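Local structure of TqaA (Penicillium aethiopicum, 5EJD) at residues N62-G67 against H160-I165. The protein probably works as part of a nonribosomal peptide synthetase, this chain being its C-terminal condensation-type domain, crystallised with 4'-phosphopantetheine. Sequence-based numbering, arbitrary orientation.
Sequences NWTIKG and HVVLTI
Two antiparallel strands of a mixed sheet of the condensation domain meet here, Trp63 and Ile65 pairing with Leu163 and Val161 through their backbones. Trp63 N donates to Leu163 O at 2.8 Å, and Leu163 N returns a bond to Trp63 O. At the next hydrogen-bonded pair, Ile65 N reaches Val161 O at 2.8 Å in a nearly straight bond (175° at the hydrogen), answered by the more bent Val161 N to Ile65 O. The side chains of these four residues share one face, where Ile65 CD1 approaches Leu163 CB at 4.4 Å and the Trp63 indole meets Phe181 of helix 177-188 edge-to-face.

On the other face, where His160 touches Pro123 of helix 123-135, Lys66 and His160 run side by side. The lysine chain, extended beyond CG, brings CE over the centre of the imidazole, 3.6 Å from the ring centroid, in a CH-pi contact. With CG opposite the backbone N (chi1 -180°), the His160 ring also reaches Thr64, whose CG2 lies 3.6 Å from His160 NE2. Cutting His160 back to an alanine is likely to leave Lys66 CE and Thr64 CG2 without the ring they pack on, and the lysine chain freer to swing. At the other end Asn62 ND2, whose stronger hydrogen bond goes to Ser60 OG, adds a weak, bent one to Thr164 OG1 (2.9 Å). Such cross-strand pairing forms interior strands of a mixed sheet in the chloramphenicol acetyltransferase-like fold.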
# COMPACT_ATOMS: atom_id res chain seq x y z
N ASN A 62 13.90 -7.57 -9.27
CA ASN A 62 14.91 -8.35 -9.94
C ASN A 62 14.99 -9.76 -9.32
O ASN A 62 15.11 -9.92 -8.10
CB ASN A 62 16.28 -7.73 -9.74
CG ASN A 62 16.32 -6.25 -10.04
OD1 ASN A 62 16.96 -5.50 -9.28
ND2 ASN A 62 15.66 -5.80 -11.07
N TRP A 63 14.92 -10.77 -10.17
CA TRP A 63 14.98 -12.15 -9.71
C TRP A 63 16.14 -12.82 -10.38
O TRP A 63 16.15 -12.97 -11.63
CB TRP A 63 13.69 -12.83 -10.08
CG TRP A 63 12.54 -12.27 -9.37
CD1 TRP A 63 11.62 -11.38 -9.87
CD2 TRP A 63 12.14 -12.51 -8.01
NE1 TRP A 63 10.70 -11.06 -8.92
CE2 TRP A 63 10.98 -11.76 -7.78
CE3 TRP A 63 12.65 -13.28 -6.99
CZ2 TRP A 63 10.32 -11.77 -6.56
CZ3 TRP A 63 12.00 -13.30 -5.77
CH2 TRP A 63 10.84 -12.55 -5.57
N THR A 64 17.16 -13.16 -9.59
CA THR A 64 18.31 -13.92 -10.11
C THR A 64 17.98 -15.39 -10.02
O THR A 64 17.75 -15.92 -8.92
CB THR A 64 19.57 -13.66 -9.28
OG1 THR A 64 19.85 -12.27 -9.28
CG2 THR A 64 20.76 -14.35 -9.89
N ILE A 65 17.97 -16.05 -11.16
CA ILE A 65 17.57 -17.46 -11.27
C ILE A 65 18.76 -18.31 -11.73
O ILE A 65 19.28 -18.09 -12.81
CB ILE A 65 16.46 -17.56 -12.30
CG1 ILE A 65 15.33 -16.59 -11.95
CG2 ILE A 65 15.94 -18.97 -12.39
CD1 ILE A 65 14.26 -16.49 -13.02
N LYS A 66 19.16 -19.29 -10.92
CA LYS A 66 20.26 -20.22 -11.25
C LYS A 66 19.87 -21.69 -11.24
O LYS A 66 19.20 -22.16 -10.32
CB LYS A 66 21.37 -20.07 -10.25
CG LYS A 66 22.11 -18.77 -10.40
CD LYS A 66 23.14 -18.61 -9.32
CE LYS A 66 23.83 -17.28 -9.46
NZ LYS A 66 24.55 -16.95 -8.21
N GLY A 67 20.29 -22.42 -12.27
CA GLY A 67 20.00 -23.84 -12.40
C GLY A 67 19.93 -24.30 -13.85
O GLY A 67 19.71 -23.50 -14.74
N HIS A 160 22.22 -19.02 -15.54
CA HIS A 160 22.29 -17.91 -14.63
C HIS A 160 21.61 -16.75 -15.39
O HIS A 160 22.12 -16.23 -16.38
CB HIS A 160 23.73 -17.55 -14.32
CG HIS A 160 23.87 -16.40 -13.38
ND1 HIS A 160 25.08 -15.97 -12.90
CD2 HIS A 160 22.94 -15.57 -12.84
CE1 HIS A 160 24.90 -14.95 -12.08
NE2 HIS A 160 23.61 -14.69 -12.02
N VAL A 161 20.46 -16.34 -14.89
CA VAL A 161 19.61 -15.39 -15.61
C VAL A 161 19.09 -14.37 -14.61
O VAL A 161 18.87 -14.70 -13.46
CB VAL A 161 18.49 -16.17 -16.21
CG1 VAL A 161 17.29 -15.30 -16.45
CG2 VAL A 161 18.95 -16.81 -17.49
N VAL A 162 18.96 -13.12 -15.02
CA VAL A 162 18.26 -12.17 -14.21
C VAL A 162 17.03 -11.75 -14.94
O VAL A 162 17.10 -11.29 -16.06
CB VAL A 162 19.08 -10.96 -13.87
CG1 VAL A 162 18.23 -9.99 -13.08
CG2 VAL A 162 20.29 -11.36 -13.04
N LEU A 163 15.89 -11.90 -14.28
CA LEU A 163 14.61 -11.40 -14.76
C LEU A 163 14.24 -10.13 -14.01
O LEU A 163 14.24 -10.12 -12.79
CB LEU A 163 13.52 -12.45 -14.55
CG LEU A 163 12.08 -11.97 -14.79
CD1 LEU A 163 11.78 -11.89 -16.27
CD2 LEU A 163 11.14 -12.94 -14.14
N THR A 164 13.77 -9.14 -14.74
CA THR A 164 13.42 -7.87 -14.18
C THR A 164 12.02 -7.44 -14.58
O THR A 164 11.62 -7.56 -15.73
CB THR A 164 14.49 -6.90 -14.65
OG1 THR A 164 15.57 -6.97 -13.72
CG2 THR A 164 14.03 -5.53 -14.77
N ILE A 165 11.26 -6.93 -13.61
CA ILE A 165 9.97 -6.29 -13.84
C ILE A 165 10.09 -4.85 -13.38
O ILE A 165 10.30 -4.61 -12.19
CB ILE A 165 8.87 -6.97 -13.01
CG1 ILE A 165 9.07 -8.47 -13.11
CG2 ILE A 165 7.49 -6.52 -13.49
CD1 ILE A 165 8.02 -9.37 -12.48